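PUA domain-containing protein (Thermoplasma acidophilum DSM 1728, PDB 1Q7H) is of unknown function but carries a PUA domain behind a pre-PUA domain, a combination consistent with RNA binding and perhaps a role in translation initiation. Local coordinates at residues Ile141-Pro144 against Gly145-Leu148; Glu11-Arg14 against Ile15-Met19. All blocks are in the same frame, centred on the assembly; numbering follows the deposited sequence.

Contact 1: residues Ile141-Pro144 against Gly145-Leu148; sequences IHFP and GDEL
Phe143 and Asp146 close a type II beta turn, the backbone N of Asp146 bonding the carbonyl O of Phe143 at 3.2 Å. Gly145 sits at the turn position of positive phi (71°), where a side chain would collide with the carbonyl O of Pro144. Asp146 also reaches back across the turn: its CG lies between the backbone N and the carbonyl carbon (chi1 68°), which swings the carboxylate toward the strand end. There OD2 accepts the backbone N-H of Phe143 at 3.2 Å, although the position of OD2 is somewhat uncertain. One water donates both to OD2 of Asp146 and, at 3.0 Å, to the carbonyl O of Ile141. Asp146 stands at the N-cap, and its OD1 accepts the backbone N-H of Ile149. The Phe143 ring turns one face to CB of Asp146, in CH-pi contact 3.4 Å from the ring centroid and 14° off the normal. An alanine here would take away the ring over CB of Asp146, and that side of the turn would probably be left less closely packed. The turn thus joins strand 136-142, which ends in a classic beta bulge where Ile141 and His142 both face Val119 of strand 116-122, to the C-terminal helix 147-151, while His142 packs edge-to-face on Phe51 and touches Val60 of helix 60-65.

Contact 2: residues Glu11-Arg14 against Ile15-Met19; sequences EAKR and IWEQM. Unlike the reference sequence in segment 15-19: Gln18 (reference Ala).
Lys13 and Glu17, one helical turn apart, are joined by the backbone bond from Glu17 N to Lys13 O (2.9 Å) and by a long salt bridge between Lys13 NZ and Glu17 OE2 at 3.9 Å. The lysine chain runs out extended and its final bend (chi4 63°) sets where NZ lies; CE of Lys13 comes nearer to the carboxylate, 3.4 Å from OE2 of Glu17. Trp16 N bonds to Ala12 O at 2.9 Å, and Gln18 N to Arg14 O at 3.0 Å. The same Arg14 carbonyl accepts a second hydrogen bond, from a water, which also donates weakly to OE1 of Gln18, a residue that differs here from the reference alanine.

Outward from this backbone, the Trp16 indole folds back along the preceding turn, its CG anti to its own carbonyl carbon (chi1 -56°). One ring face is laid over main chain, with Ala12 O 3.3 Å above the plane toward the rim and Lys13 N over the centre. CB of Ala12 meets CZ2 of Trp16 at 3.6 Å, while the indole NE1 is satisfied by the carbonyl O of Glu29. On another side of the helix, CD1 of Ile15 sits over one face of the Arg14 guanidinium, toward its rim, 3.7 Å from NH2 of Arg14. Both residues touch Tyr42, and Ile15 continues onto Leu56 and Val50. The pattern is that of an amphipathic alpha-helix: Lys13, Glu17 and Arg14 are exposed, whereas Ala12, Ile15, Trp16 and Met19, present as selenomethionine, are buried, and helix 9-20 packs on the antiparallel sheet of the pre-PUA domain.

Overall arrangement
Both contacts are local, and they illustrate two ways in which neighbouring residues fix a helix: contact 1 at the start of helix 147-151, through a capping aspartate, and contact 2 along most of helix 9-20, through successive backbone bonds and side chains one turn apart. Their centres are 22 Å apart and their nearest atoms about 10 Å, so they do not touch. They share a neighbourhood through strand 56-58 of the N-terminal sheet: Ile141 and His142 meet Ile57, while Ile15, Gln18 and Met19 meet Leu56. The Phe143 side chain lies about 9 Å from the bound zinc ion, which places contact 1 near the metal without coordinating it through this side chain.

Contact 1: residues Ile141-Pro144 against Gly145-Leu148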
loop_
_atom_site.group_PDB
_atom_site.type_symbol
_atom_site.label_atom_id
_atom_site.label_comp_id
_atom_site.label_asym_id
_atom_site.label_seq_id
_atom_site.Cartn_x
_atom_site.Cartn_y
_atom_site.Cartn_z
ATOM N N ILE A 141 2.141 -0.289 7.387
ATOM C CA ILE A 141 1.895 1.142 7.550
ATOM C C ILE A 141 0.486 1.586 7.149
ATOM O O ILE A 141 0.091 2.728 7.403
ATOM C CB ILE A 141 2.928 1.987 6.774
ATOM C CG1 ILE A 141 2.854 1.673 5.279
ATOM C CG2 ILE A 141 4.333 1.710 7.307
ATOM C CD1 ILE A 141 3.796 2.521 4.446
ATOM N N HIS A 142 -0.263 0.697 6.509
ATOM C CA HIS A 142 -1.638 1.004 6.137
ATOM C C HIS A 142 -2.422 -0.279 5.982
ATOM O O HIS A 142 -1.964 -1.229 5.346
ATOM C CB HIS A 142 -1.735 1.802 4.832
ATOM C CG HIS A 142 -3.150 2.002 4.371
ATOM N ND1 HIS A 142 -3.574 1.683 3.098
ATOM C CD2 HIS A 142 -4.254 2.395 5.046
ATOM C CE1 HIS A 142 -4.881 1.863 3.012
ATOM N NE2 HIS A 142 -5.319 2.293 4.182
ATOM N N PHE A 143 -3.616 -0.300 6.561
ATOM C CA PHE A 143 -4.470 -1.473 6.497
ATOM C C PHE A 143 -5.910 -1.002 6.593
ATOM O O PHE A 143 -6.164 0.137 6.974
ATOM C CB PHE A 143 -4.113 -2.441 7.634
ATOM C CG PHE A 143 -4.188 -1.827 9.002
ATOM C CD1 PHE A 143 -5.328 -1.975 9.786
ATOM C CD2 PHE A 143 -3.124 -1.087 9.501
ATOM C CE1 PHE A 143 -5.406 -1.391 11.049
ATOM C CE2 PHE A 143 -3.198 -0.495 10.770
ATOM C CZ PHE A 143 -4.343 -0.651 11.538
ATOM N N PRO A 144 -6.878 -1.874 6.266
ATOM C CA PRO A 144 -8.280 -1.458 6.331
ATOM C C PRO A 144 -8.738 -0.960 7.705
ATOM O O PRO A 144 -8.418 -1.552 8.731
ATOM C CB PRO A 144 -9.034 -2.711 5.893
ATOM C CG PRO A 144 -8.033 -3.442 5.020
ATOM C CD PRO A 144 -6.771 -3.278 5.834
ATOM N N GLY A 145 -9.496 0.131 7.707
ATOM C CA GLY A 145 -10.010 0.672 8.951
ATOM C C GLY A 145 -8.991 1.327 9.862
ATOM O O GLY A 145 -9.303 1.636 11.012
ATOM N N ASP A 146 -7.776 1.549 9.369
ATOM C CA ASP A 146 -6.757 2.178 10.193
ATOM C C ASP A 146 -7.046 3.677 10.357
ATOM O O ASP A 146 -8.105 4.153 9.964
ATOM C CB ASP A 146 -5.371 1.943 9.585
ATOM C CG ASP A 146 -5.165 2.670 8.275
ATOM O OD1 ASP A 146 -6.129 3.266 7.747
ATOM O OD2 ASP A 146 -4.025 2.641 7.770
ATOM N N GLU A 147 -6.110 4.414 10.940
ATOM C CA GLU A 147 -6.299 5.844 11.164
ATOM C C GLU A 147 -6.464 6.651 9.887
ATOM O O GLU A 147 -7.224 7.615 9.855
ATOM C CB GLU A 147 -5.136 6.415 11.984
ATOM C CG GLU A 147 -3.760 5.949 11.522
ATOM C CD GLU A 147 -2.627 6.803 12.077
ATOM O OE1 GLU A 147 -2.619 7.069 13.300
ATOM O OE2 GLU A 147 -1.740 7.201 11.288
ATOM N N LEU A 148 -5.755 6.267 8.832
ATOM C CA LEU A 148 -5.869 6.985 7.572
ATOM C C LEU A 148 -7.285 6.872 7.012
ATOM O O LEU A 148 -7.860 7.860 6.555
ATOM C CB LEU A 148 -4.844 6.451 6.566
ATOM C CG LEU A 148 -3.396 6.703 7.003
ATOM C CD1 LEU A 148 -2.401 6.005 6.081
ATOM C CD2 LEU A 148 -3.157 8.198 7.017
HETATM O O HOH W 1 -1.941 3.360 9.563
#

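Contact 2: residues Glu11-Arg14 against Ile15-Met19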
loop_
_atom_site.group_PDB
_atom_site.type_symbol
_atom_site.label_atom_id
_atom_site.label_comp_id
_atom_site.label_asym_id
_atom_site.label_seq_id
_atom_site.Cartn_x
_atom_site.Cartn_y
_atom_site.Cartn_z
ATOM N N GLU A 11 -1.327 19.035 -11.137
ATOM C CA GLU A 11 -1.171 18.533 -9.781
ATOM C C GLU A 11 -1.426 17.022 -9.788
ATOM O O GLU A 11 -0.671 16.260 -9.198
ATOM C CB GLU A 11 -2.159 19.230 -8.841
ATOM C CG GLU A 11 -1.867 20.704 -8.627
ATOM C CD GLU A 11 -0.791 20.953 -7.579
ATOM O OE1 GLU A 11 -0.149 19.983 -7.122
ATOM O OE2 GLU A 11 -0.587 22.125 -7.212
ATOM N N ALA A 12 -2.489 16.600 -10.466
ATOM C CA ALA A 12 -2.836 15.188 -10.548
ATOM C C ALA A 12 -1.693 14.393 -11.161
ATOM O O ALA A 12 -1.315 13.338 -10.656
ATOM C CB ALA A 12 -4.097 15.003 -11.384
ATOM N N LYS A 13 -1.134 14.914 -12.245
ATOM C CA LYS A 13 -0.046 14.240 -12.933
ATOM C C LYS A 13 1.069 13.828 -11.983
ATOM O O LYS A 13 1.638 12.747 -12.124
ATOM C CB LYS A 13 0.513 15.134 -14.040
ATOM C CG LYS A 13 1.524 14.452 -14.942
ATOM C CD LYS A 13 2.034 15.421 -15.995
ATOM C CE LYS A 13 3.091 14.789 -16.888
ATOM N NZ LYS A 13 2.550 13.639 -17.671
ATOM N N ARG A 14 1.385 14.679 -11.014
ATOM C CA ARG A 14 2.443 14.355 -10.068
ATOM C C ARG A 14 2.097 13.088 -9.289
ATOM O O ARG A 14 2.953 12.235 -9.049
ATOM C CB ARG A 14 2.661 15.506 -9.083
ATOM C CG ARG A 14 3.738 15.210 -8.047
ATOM C CD ARG A 14 3.971 16.383 -7.122
ATOM N NE ARG A 14 2.867 16.590 -6.191
ATOM C CZ ARG A 14 2.787 16.024 -4.993
ATOM N NH1 ARG A 14 3.753 15.212 -4.576
ATOM N NH2 ARG A 14 1.747 16.279 -4.211
ATOM N N ILE A 15 0.840 12.974 -8.885
ATOM C CA ILE A 15 0.400 11.813 -8.136
ATOM C C ILE A 15 0.370 10.579 -9.036
ATOM O O ILE A 15 0.728 9.490 -8.596
ATOM C CB ILE A 15 -0.993 12.049 -7.522
ATOM C CG1 ILE A 15 -0.977 13.337 -6.694
ATOM C CG2 ILE A 15 -1.380 10.885 -6.646
ATOM C CD1 ILE A 15 0.048 13.338 -5.587
ATOM N N TRP A 16 -0.035 10.746 -10.294
ATOM C CA TRP A 16 -0.071 9.609 -11.214
ATOM C C TRP A 16 1.331 9.046 -11.383
ATOM O O TRP A 16 1.535 7.825 -11.373
ATOM C CB TRP A 16 -0.582 10.010 -12.602
ATOM C CG TRP A 16 -1.924 10.675 -12.629
ATOM C CD1 TRP A 16 -2.910 10.589 -11.686
ATOM C CD2 TRP A 16 -2.435 11.514 -13.672
ATOM N NE1 TRP A 16 -4.005 11.328 -12.079
ATOM C CE2 TRP A 16 -3.738 11.906 -13.292
ATOM C CE3 TRP A 16 -1.914 11.977 -14.888
ATOM C CZ2 TRP A 16 -4.528 12.736 -14.085
ATOM C CZ3 TRP A 16 -2.700 12.805 -15.678
ATOM C CH2 TRP A 16 -3.992 13.176 -15.273
ATOM N N GLU A 17 2.293 9.947 -11.551
ATOM C CA GLU A 17 3.679 9.558 -11.741
ATOM C C GLU A 17 4.244 8.877 -10.505
ATOM O O GLU A 17 5.010 7.934 -10.617
ATOM C CB GLU A 17 4.526 10.775 -12.109
ATOM C CG GLU A 17 4.054 11.506 -13.348
ATOM C CD GLU A 17 4.885 12.750 -13.643
ATOM O OE1 GLU A 17 5.270 13.453 -12.680
ATOM O OE2 GLU A 17 5.140 13.031 -14.836
ATOM N N GLN A 18 3.879 9.355 -9.323
ATOM C CA GLN A 18 4.361 8.727 -8.096
ATOM C C GLN A 18 3.855 7.285 -7.999
ATOM O O GLN A 18 4.604 6.379 -7.645
ATOM C CB GLN A 18 3.888 9.508 -6.872
ATOM C CG GLN A 18 4.682 10.776 -6.635
ATOM C CD GLN A 18 6.087 10.494 -6.143
ATOM O OE1 GLN A 18 6.956 11.359 -6.203
ATOM N NE2 GLN A 18 6.313 9.285 -5.638
HETATM N N MSE A 19 2.579 7.083 -8.306
HETATM C CA MSE A 19 1.986 5.757 -8.252
HETATM C C MSE A 19 2.497 4.850 -9.374
HETATM O O MSE A 19 2.593 3.634 -9.199
HETATM C CB MSE A 19 0.465 5.871 -8.309
HETATM C CG MSE A 19 -0.142 6.506 -7.067
HETATM SE SE MSE A 19 0.275 5.532 -5.421
HETATM C CE MSE A 19 1.818 6.555 -4.831
HETATM O O HOH W 2 5.986 12.771 -9.238
#